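Local coordinates for agglutinin (Narcissus pseudonarcissus, PDB 3DZW), which binds mannose-containing sugars, including alpha-1,3-linked mannobiose, at several sites, as a daffodil member of the monocot mannose-binding lectin family, at residues A[80-85]-A[97-101]; A[4-10]-A[53-58]; A[19-23]-A[33-37]. All blocks are in the same frame, centred on the assembly; numbering follows the deposited sequence. Where two conformers were deposited one is given.

Interaction 1 (A[80-85]-A[97-101]); sequences ENGNYV and YGTAR. With MAN (alpha-D-mannopyranose), chain C; MAN (alpha-D-mannopyranose), chain B; MAN (alpha-D-mannopyranose), chain D.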
# COMPACT_ATOMS: atom_id res chain seq x y z
N GLU A 80 -14.30 -28.60 -1.28
CA GLU A 80 -14.24 -28.62 -2.74
C GLU A 80 -13.01 -27.90 -3.28
O GLU A 80 -12.60 -26.85 -2.74
CB GLU A 80 -15.53 -28.00 -3.36
CG GLU A 80 -15.77 -26.49 -3.02
CD GLU A 80 -17.03 -25.92 -3.68
OE1 GLU A 80 -17.71 -26.67 -4.43
OE2 GLU A 80 -17.34 -24.73 -3.46
N ASN A 81 -12.42 -28.46 -4.33
CA ASN A 81 -11.27 -27.88 -4.97
C ASN A 81 -11.69 -26.60 -5.66
O ASN A 81 -12.73 -26.56 -6.31
CB ASN A 81 -10.68 -28.84 -5.98
CG ASN A 81 -9.41 -28.30 -6.64
OD1 ASN A 81 -9.22 -28.44 -7.85
ND2 ASN A 81 -8.57 -27.65 -5.86
N GLY A 82 -10.88 -25.55 -5.53
CA GLY A 82 -11.20 -24.27 -6.16
C GLY A 82 -10.21 -23.17 -5.81
O GLY A 82 -9.05 -23.44 -5.50
N ASN A 83 -10.69 -21.92 -5.86
CA ASN A 83 -9.87 -20.74 -5.56
C ASN A 83 -10.37 -20.04 -4.31
O ASN A 83 -11.56 -19.71 -4.21
CB ASN A 83 -9.88 -19.79 -6.76
CG ASN A 83 -9.18 -20.39 -8.01
OD1 ASN A 83 -7.98 -20.65 -7.99
ND2 ASN A 83 -9.93 -20.56 -9.08
N TYR A 84 -9.45 -19.81 -3.36
CA TYR A 84 -9.77 -19.18 -2.08
C TYR A 84 -8.78 -18.08 -1.74
O TYR A 84 -7.72 -17.98 -2.36
CB TYR A 84 -9.71 -20.22 -0.96
CG TYR A 84 -10.65 -21.41 -1.10
CD1 TYR A 84 -10.31 -22.50 -1.89
CD2 TYR A 84 -11.84 -21.46 -0.38
CE1 TYR A 84 -11.18 -23.61 -2.01
CE2 TYR A 84 -12.71 -22.57 -0.50
CZ TYR A 84 -12.36 -23.63 -1.31
OH TYR A 84 -13.20 -24.71 -1.41
N VAL A 85 -9.13 -17.26 -0.73
CA VAL A 85 -8.25 -16.19 -0.25
C VAL A 85 -8.30 -16.07 1.28
O VAL A 85 -9.35 -16.23 1.88
CB VAL A 85 -8.60 -14.78 -0.85
CG1 VAL A 85 -8.28 -14.72 -2.35
CG2 VAL A 85 -10.06 -14.37 -0.57
N TYR A 97 -12.17 -16.68 2.55
CA TYR A 97 -13.34 -16.59 1.65
C TYR A 97 -13.17 -17.51 0.45
O TYR A 97 -12.06 -17.70 -0.03
CB TYR A 97 -13.53 -15.18 1.11
CG TYR A 97 -13.85 -14.09 2.10
CD1 TYR A 97 -12.84 -13.31 2.66
CD2 TYR A 97 -15.17 -13.78 2.43
CE1 TYR A 97 -13.12 -12.28 3.56
CE2 TYR A 97 -15.47 -12.75 3.32
CZ TYR A 97 -14.44 -12.00 3.88
OH TYR A 97 -14.74 -10.97 4.77
N GLY A 98 -14.28 -18.04 -0.07
CA GLY A 98 -14.24 -18.90 -1.27
C GLY A 98 -15.48 -19.80 -1.37
O GLY A 98 -16.23 -19.88 -0.42
N THR A 99 -15.68 -20.46 -2.51
CA THR A 99 -14.77 -20.38 -3.67
C THR A 99 -15.10 -19.15 -4.55
O THR A 99 -15.95 -18.32 -4.18
CB THR A 99 -14.82 -21.68 -4.50
OG1 THR A 99 -13.80 -21.65 -5.51
CG2 THR A 99 -16.20 -21.85 -5.16
N ALA A 100 -14.43 -19.03 -5.70
CA ALA A 100 -14.66 -17.89 -6.63
C ALA A 100 -16.04 -18.04 -7.29
O ALA A 100 -16.35 -19.08 -7.87
CB ALA A 100 -13.58 -17.81 -7.67
N ARG A 101 -16.85 -16.98 -7.21
CA ARG A 101 -18.22 -16.98 -7.76
C ARG A 101 -18.31 -16.34 -9.15
O ARG A 101 -19.16 -16.73 -9.97
CB ARG A 101 -19.15 -16.25 -6.80
CG ARG A 101 -19.07 -16.76 -5.37
CD ARG A 101 -19.96 -16.00 -4.44
NE ARG A 101 -21.39 -16.22 -4.72
CZ ARG A 101 -22.12 -17.23 -4.22
NH1 ARG A 101 -23.41 -17.33 -4.53
NH2 ARG A 101 -21.58 -18.16 -3.40
C1 MAN C . -7.48 -17.33 -12.03
C2 MAN C . -6.81 -16.54 -10.91
C3 MAN C . -7.47 -16.86 -9.57
C4 MAN C . -8.96 -16.63 -9.65
C5 MAN C . -9.56 -17.39 -10.84
C6 MAN C . -11.04 -17.10 -11.01
O2 MAN C . -6.90 -15.15 -11.20
O3 MAN C . -6.92 -16.05 -8.54
O4 MAN C . -9.58 -17.05 -8.43
O5 MAN C . -8.87 -17.04 -12.05
O6 MAN C . -11.57 -17.89 -12.06
C1 MAN B . -17.15 -9.71 10.61
C2 MAN B . -16.37 -8.91 9.58
C3 MAN B . -16.55 -9.52 8.18
C4 MAN B . -16.19 -10.99 8.20
C5 MAN B . -16.95 -11.72 9.31
C6 MAN B . -16.53 -13.18 9.42
O2 MAN B . -14.99 -8.89 9.94
O3 MAN B . -15.75 -8.83 7.23
O4 MAN B . -16.49 -11.56 6.92
O5 MAN B . -16.74 -11.07 10.57
O6 MAN B . -17.32 -13.84 10.40
C1 MAN D . -8.73 -21.64 -13.85
C2 MAN D . -8.58 -20.57 -12.68
C3 MAN D . -7.53 -19.50 -13.02
C4 MAN D . -6.26 -20.15 -13.59
C5 MAN D . -6.56 -20.92 -14.88
C6 MAN D . -5.29 -21.52 -15.47
O1 MAN D . -10.04 -21.61 -14.63
O2 MAN D . -8.25 -21.22 -11.49
O3 MAN D . -7.19 -18.74 -11.85
O4 MAN D . -5.31 -19.15 -13.87
O5 MAN D . -7.47 -21.98 -14.64
O6 MAN D . -4.82 -22.55 -14.62

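Interaction 2 (A[4-10]-A[53-58]); sequences LYSGETL and HLSMQS. With MAN (alpha-D-mannopyranose), chain E; MAN (alpha-D-mannopyranose), chain F.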
# COMPACT_ATOMS: atom_id res chain seq x y z
N LEU A 4 -3.24 -13.78 1.22
CA LEU A 4 -2.50 -14.99 0.96
C LEU A 4 -3.45 -15.81 0.07
O LEU A 4 -4.50 -16.28 0.53
CB LEU A 4 -2.14 -15.74 2.24
CG LEU A 4 -1.28 -17.03 2.03
CD1 LEU A 4 0.08 -16.67 1.43
CD2 LEU A 4 -1.10 -17.81 3.32
N TYR A 5 -3.10 -15.93 -1.22
CA TYR A 5 -3.94 -16.65 -2.20
C TYR A 5 -3.78 -18.15 -2.13
O TYR A 5 -2.72 -18.64 -1.72
CB TYR A 5 -3.63 -16.17 -3.64
CG TYR A 5 -4.00 -14.72 -3.91
CD1 TYR A 5 -3.11 -13.69 -3.66
CD2 TYR A 5 -5.26 -14.40 -4.44
CE1 TYR A 5 -3.47 -12.35 -3.93
CE2 TYR A 5 -5.62 -13.07 -4.70
CZ TYR A 5 -4.72 -12.06 -4.45
OH TYR A 5 -5.08 -10.75 -4.71
N SER A 6 -4.83 -18.90 -2.51
CA SER A 6 -4.74 -20.37 -2.50
C SER A 6 -3.63 -20.78 -3.46
O SER A 6 -3.52 -20.24 -4.58
CB SER A 6 -6.10 -21.05 -2.85
OG SER A 6 -6.62 -20.62 -4.09
N GLY A 7 -2.79 -21.72 -3.01
CA GLY A 7 -1.63 -22.18 -3.78
C GLY A 7 -0.33 -21.46 -3.35
O GLY A 7 0.75 -21.78 -3.86
N GLU A 8 -0.45 -20.50 -2.41
CA GLU A 8 0.71 -19.73 -1.88
C GLU A 8 1.02 -20.11 -0.45
O GLU A 8 0.16 -20.65 0.28
CB GLU A 8 0.48 -18.22 -1.95
CG GLU A 8 0.30 -17.65 -3.37
CD GLU A 8 0.13 -16.12 -3.38
OE1 GLU A 8 -0.32 -15.54 -2.36
OE2 GLU A 8 0.45 -15.49 -4.42
N THR A 9 2.25 -19.80 -0.02
CA THR A 9 2.70 -20.10 1.33
C THR A 9 3.51 -18.97 1.94
O THR A 9 4.07 -18.13 1.23
CB THR A 9 3.62 -21.34 1.36
OG1 THR A 9 4.81 -21.07 0.58
CG2 THR A 9 2.92 -22.59 0.81
N LEU A 10 3.56 -18.94 3.28
CA LEU A 10 4.36 -17.99 4.01
C LEU A 10 5.50 -18.78 4.62
O LEU A 10 5.27 -19.69 5.42
CB LEU A 10 3.57 -17.26 5.11
CG LEU A 10 2.45 -16.29 4.73
CD1 LEU A 10 1.83 -15.70 5.98
CD2 LEU A 10 2.95 -15.17 3.81
N HIS A 53 5.97 -23.52 8.11
CA HIS A 53 5.43 -22.66 7.03
C HIS A 53 3.89 -22.74 7.02
O HIS A 53 3.31 -23.73 7.46
CB HIS A 53 6.01 -23.01 5.64
CG HIS A 53 5.51 -24.30 5.06
ND1 HIS A 53 6.13 -25.51 5.30
CD2 HIS A 53 4.47 -24.57 4.24
CE1 HIS A 53 5.48 -26.47 4.65
NE2 HIS A 53 4.47 -25.92 4.00
N LEU A 54 3.26 -21.66 6.53
CA LEU A 54 1.80 -21.57 6.45
C LEU A 54 1.35 -21.74 5.01
O LEU A 54 1.91 -21.13 4.11
CB LEU A 54 1.32 -20.21 6.96
CG LEU A 54 -0.18 -19.92 6.91
CD1 LEU A 54 -0.94 -20.88 7.81
CD2 LEU A 54 -0.46 -18.47 7.31
N SER A 55 0.32 -22.57 4.80
CA SER A 55 -0.18 -22.82 3.45
C SER A 55 -1.70 -22.65 3.29
O SER A 55 -2.49 -23.29 4.01
CB SER A 55 0.20 -24.25 3.00
OG SER A 55 -0.31 -24.53 1.71
N MET A 56 -2.10 -21.77 2.36
CA MET A 56 -3.50 -21.57 2.02
C MET A 56 -3.69 -22.53 0.86
O MET A 56 -3.22 -22.27 -0.26
CB MET A 56 -3.78 -20.13 1.63
CG MET A 56 -5.24 -19.79 1.18
SD MET A 56 -6.55 -19.94 2.43
CE MET A 56 -6.81 -21.71 2.49
N GLN A 57 -4.35 -23.65 1.12
CA GLN A 57 -4.52 -24.73 0.11
C GLN A 57 -5.71 -24.56 -0.86
O GLN A 57 -6.68 -23.84 -0.57
CB GLN A 57 -4.63 -26.08 0.84
CG GLN A 57 -3.38 -26.39 1.66
CD GLN A 57 -3.43 -27.72 2.37
OE1 GLN A 57 -2.40 -28.20 2.85
NE2 GLN A 57 -4.61 -28.34 2.43
N SER A 58 -5.62 -25.25 -2.00
CA SER A 58 -6.65 -25.20 -3.04
C SER A 58 -7.95 -25.92 -2.62
O SER A 58 -8.98 -25.79 -3.29
CB SER A 58 -6.13 -25.79 -4.36
OG SER A 58 -5.70 -27.13 -4.19
C1 MAN E . -7.25 -31.84 5.34
C2 MAN E . -6.35 -31.61 4.04
C3 MAN E . -4.89 -31.95 4.24
C4 MAN E . -4.37 -31.34 5.54
C5 MAN E . -5.19 -31.80 6.76
C6 MAN E . -4.72 -31.12 8.03
O1 MAN E . -8.19 -33.03 5.36
O2 MAN E . -6.48 -30.27 3.67
O3 MAN E . -4.14 -31.44 3.16
O4 MAN E . -3.02 -31.70 5.74
O5 MAN E . -6.58 -31.49 6.64
O6 MAN E . -5.62 -31.42 9.09
C1 MAN F . -3.58 -32.48 2.35
C2 MAN F . -2.62 -31.85 1.35
C3 MAN F . -3.38 -31.11 0.25
C4 MAN F . -4.45 -32.00 -0.36
C5 MAN F . -5.34 -32.55 0.74
C6 MAN F . -6.41 -33.48 0.15
O2 MAN F . -1.81 -32.87 0.80
O3 MAN F . -2.50 -30.68 -0.77
O4 MAN F . -5.22 -31.25 -1.26
O5 MAN F . -4.56 -33.26 1.67
O6 MAN F . -7.18 -34.04 1.19
O HOH W 1 -0.28 -23.65 -0.92

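Interaction 3 (A[19-23]-A[33-37]); sequences GRYVF and LYDVD. With MAN (alpha-D-mannopyranose), chain G; MAN (alpha-D-mannopyranose), chain H.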
# COMPACT_ATOMS: atom_id res chain seq x y z
N GLY A 19 -1.84 -1.72 7.58
CA GLY A 19 -1.78 -0.61 8.51
C GLY A 19 -0.93 -0.98 9.72
O GLY A 19 0.24 -1.33 9.58
N ARG A 20 -1.53 -0.90 10.89
CA ARG A 20 -0.83 -1.23 12.14
C ARG A 20 -0.91 -2.74 12.50
O ARG A 20 -0.38 -3.15 13.55
CB ARG A 20 -1.36 -0.36 13.31
CG ARG A 20 -2.87 -0.48 13.59
CD ARG A 20 -3.33 0.55 14.63
NE ARG A 20 -2.80 0.27 15.94
CZ ARG A 20 -2.93 1.06 17.00
NH1 ARG A 20 -3.58 2.23 16.91
NH2 ARG A 20 -2.41 0.70 18.16
N TYR A 21 -1.53 -3.55 11.63
CA TYR A 21 -1.68 -5.00 11.89
C TYR A 21 -0.69 -5.86 11.10
O TYR A 21 -0.42 -5.60 9.92
CB TYR A 21 -3.12 -5.46 11.58
CG TYR A 21 -4.20 -4.54 12.12
CD1 TYR A 21 -4.18 -4.12 13.45
CD2 TYR A 21 -5.28 -4.16 11.33
CE1 TYR A 21 -5.17 -3.28 13.96
CE2 TYR A 21 -6.29 -3.32 11.83
CZ TYR A 21 -6.22 -2.89 13.15
OH TYR A 21 -7.20 -2.07 13.66
N VAL A 22 -0.14 -6.89 11.78
CA VAL A 22 0.80 -7.83 11.17
C VAL A 22 0.40 -9.30 11.56
O VAL A 22 0.21 -9.60 12.74
CB VAL A 22 2.25 -7.55 11.59
CG1 VAL A 22 3.19 -8.62 11.02
CG2 VAL A 22 2.68 -6.15 11.14
N PHE A 23 0.28 -10.16 10.54
CA PHE A 23 -0.07 -11.58 10.69
C PHE A 23 1.16 -12.31 10.21
O PHE A 23 1.42 -12.40 9.00
CB PHE A 23 -1.33 -11.88 9.89
CG PHE A 23 -1.91 -13.27 10.10
CD1 PHE A 23 -2.42 -13.64 11.33
CD2 PHE A 23 -2.03 -14.15 9.03
CE1 PHE A 23 -2.98 -14.91 11.52
CE2 PHE A 23 -2.61 -15.42 9.22
CZ PHE A 23 -3.07 -15.79 10.45
N LEU A 33 -1.11 -12.87 15.27
CA LEU A 33 -1.66 -11.61 14.80
C LEU A 33 -1.32 -10.55 15.82
O LEU A 33 -1.67 -10.68 17.01
CB LEU A 33 -3.18 -11.69 14.65
CG LEU A 33 -3.91 -10.38 14.23
CD1 LEU A 33 -3.43 -9.89 12.87
CD2 LEU A 33 -5.41 -10.57 14.24
N TYR A 34 -0.61 -9.49 15.38
CA TYR A 34 -0.23 -8.37 16.26
C TYR A 34 -0.91 -7.06 15.90
O TYR A 34 -1.12 -6.77 14.72
CB TYR A 34 1.29 -8.11 16.21
CG TYR A 34 2.16 -9.16 16.83
CD1 TYR A 34 2.44 -9.14 18.20
CD2 TYR A 34 2.76 -10.15 16.05
CE1 TYR A 34 3.25 -10.09 18.78
CE2 TYR A 34 3.57 -11.12 16.62
CZ TYR A 34 3.82 -11.08 17.99
OH TYR A 34 4.63 -12.03 18.58
N ASP A 35 -1.25 -6.28 16.93
CA ASP A 35 -1.79 -4.95 16.76
C ASP A 35 -0.65 -4.11 17.30
O ASP A 35 -0.54 -3.89 18.51
CB ASP A 35 -3.09 -4.76 17.52
CG ASP A 35 -3.70 -3.37 17.33
OD1 ASP A 35 -3.00 -2.49 16.82
OD2 ASP A 35 -4.87 -3.17 17.70
N VAL A 36 0.23 -3.68 16.38
CA VAL A 36 1.46 -2.95 16.73
C VAL A 36 2.33 -3.94 17.58
O VAL A 36 2.77 -4.96 17.05
CB VAL A 36 1.21 -1.58 17.44
CG1 VAL A 36 2.55 -0.87 17.68
CG2 VAL A 36 0.35 -0.71 16.61
N ASP A 37 2.52 -3.68 18.88
CA ASP A 37 3.35 -4.57 19.73
C ASP A 37 2.55 -5.57 20.58
O ASP A 37 3.14 -6.33 21.35
CB ASP A 37 4.27 -3.73 20.66
CG ASP A 37 3.48 -2.80 21.62
OD1 ASP A 37 2.46 -2.20 21.20
OD2 ASP A 37 3.92 -2.66 22.79
C1 MAN G . 4.74 -16.97 22.40
C2 MAN G . 5.76 -16.40 21.33
C3 MAN G . 5.62 -14.89 21.23
C4 MAN G . 4.14 -14.49 20.98
C5 MAN G . 3.16 -15.09 22.02
C6 MAN G . 1.72 -14.84 21.63
O1 MAN G . 5.23 -17.10 23.82
O2 MAN G . 5.52 -17.01 20.08
O3 MAN G . 6.47 -14.43 20.20
O4 MAN G . 4.01 -13.10 21.01
O5 MAN G . 3.31 -16.51 22.17
O6 MAN G . 0.87 -15.50 22.54
C1 MAN H . 4.33 0.31 25.39
C2 MAN H . 3.14 0.19 24.46
C3 MAN H . 2.10 1.27 24.77
C4 MAN H . 1.74 1.24 26.24
C5 MAN H . 3.00 1.34 27.09
C6 MAN H . 2.69 1.29 28.59
O2 MAN H . 2.56 -1.09 24.61
O3 MAN H . 0.93 1.10 23.99
O4 MAN H . 0.87 2.31 26.50
O5 MAN H . 3.89 0.28 26.75
O6 MAN H . 2.42 -0.05 28.96
O HOH W 2 -1.75 -1.90 20.14
O HOH W 3 -6.54 -1.11 16.45

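Interaction 1 (A[80-85]-A[97-101])
The Tyr84 ring meets Gly98 and the flanking peptide atoms obliquely, its CD2 lying 3.6 Å from Gly98 CA, while at its far edge, in the ring plane, sits the carbonyl of Glu80. Tyr84 OH donates to Glu80 O at 2.6 Å, tilted only 16° from the carbonyl plane, which ties the outer end of the ring to the backbone of Glu80. Gly98 presents bare backbone here, and the ring packs directly on it. The second aromatic, Tyr97, uses its two ends differently: CB touches Val85 CG2, whereas the hydroxyl leads away to a mannose. That OH accepts from O4 of mannose B at 2.8 Å and also pairs with Gln89, consistent with the QxDxNxVxY sugar site of this family.

The backbones pair antiparallel at Val85 and Tyr97, with Val85 N to Tyr97 O 3.0 Å and Tyr97 N to Val85 O 2.9 Å. Beyond Gly98 a cis peptide leads into Thr99, and a side chain takes over: in one of its two deposited conformers, with OG1 opposite the backbone N (chi1 -172°), the hydroxyl receives Asn83 N at 3.1 Å. Asn83 ND2 itself donates to O2 of mannose D at 3.0 Å, a fairly straight bond of 162°.

This is the open end of the hairpin formed by strands 84-88 and 94-103. Strand 3-5 flanks it, its Ile3 and Tyr5 packing on Val85, and Tyr97 and Ala100 pair antiparallel with a strand of a second subunit, carrying the sheet across the interface.

Interaction 2 (A[4-10]-A[53-58])
Leu54 lies alongside Leu10, both side chains pointing the same way, with Leu54 CD2 3.8 Å from Leu10 CD1. The same methyl reaches CD2 of Leu4, whose CD2 also rests 3.9 Å from Met56 CB. Met56 CG, opposite its backbone N (chi1 178°), lies against Leu4 O, and bends at chi2 and chi3 lead the thioether toward Cys86.

Antiparallel pairing is documented by Leu10 N to Leu54 O at 2.9 Å and the reciprocal bond. The pairing runs out at a type II turn, Tyr5 to Glu8, where Gly7 N donates to Met56 O at 2.8 Å. Glu8 OE1 braces this turn by accepting Tyr5 N from above the carboxylate plane, while OE2 forms a salt bridge with Lys90 of a second subunit. On the Thr9 and Ser55 face, a water joins Ser55 OG to Glu8 O. Just past the strand, Gln57 belongs to a mannose pocket: NE2 donates to O3 of mannose E at 3.2 Å and to Asp59 OD1, and OE1 is hydrogen-bonded to Tyr65 OH.

Consistent with the beta-prism II fold of this family, segment 4-10 links two sheets: strand 8-10 edges the one continuing through 53-56 to 62-65, and strand 3-5 pairs with 84-88.

Interaction 3 (A[19-23]-A[33-37])
Phe23 and Leu33 make the buried, apolar end of this contact: their side chains cross at about a right angle, and Leu33 CB sits in the plane of the phenyl ring at its edge, 3.9 Å from Phe23 CD1. Between them and the other end the backbone is firmly paired, Tyr34 N to Val22 O at 2.8 Å being almost straight.

The opposite end is polar and holds two waters. Arg20 forms a salt bridge to Asp35, NE to OD1 2.9 Å, but the bond is weak, bent to 128°, with guanidinium and carboxylate planes 79° apart. CG of Asp35 stands opposite its backbone N (chi1 -179°), which brings the carboxylate beside Tyr21 at the ring edge, OD1 3.7 Å from Tyr21 CE1. A water bridges Tyr21 OH and Asp35 OD2, and OD2 also has a salt bridge to Arg92, so the carboxylate probably stays charged. Val36 CG2 packs 3.4 Å from Arg20 NE, while Val36 N bonds Arg20 O at 2.9 Å at the open end of the hairpin, away from its turn. On the Val22 face, Tyr34 OH accepts from O4 of mannose G at 2.7 Å and pairs with Gln26, as part of the glycan pocket that includes Asp28 and Asn30.

Within its sheet the hairpin of strands 21-25 and 31-35 is flanked by 15-18 and 38-42; Phe23 and Leu33 face Leu88 and Val94 in strands 84-88 and 94-103.

From the N terminus, residues 4-10 open interaction 2, which waits 42 residues for its partner 53-58. Interaction 3 (19-23 with 33-37) opens and closes within that interval as a local hairpin, so it nests in the longer loop without crossing it. Interaction 1 (80-85 with 97-101) follows in series, closing a second hairpin. Interactions 1 and 2 touch directly: Tyr84 N approaches Ser6 OG and Gly82 N approaches Ser58 O, both at 3.0 Å. Interactions 1 and 3 each bond strands within one sheet, whereas interaction 2 involves a segment shared by two; packing of Phe23 on Leu54 brings the third sheet against it, while interaction 3 stays about 10 Å from interaction 1 at nearest atoms.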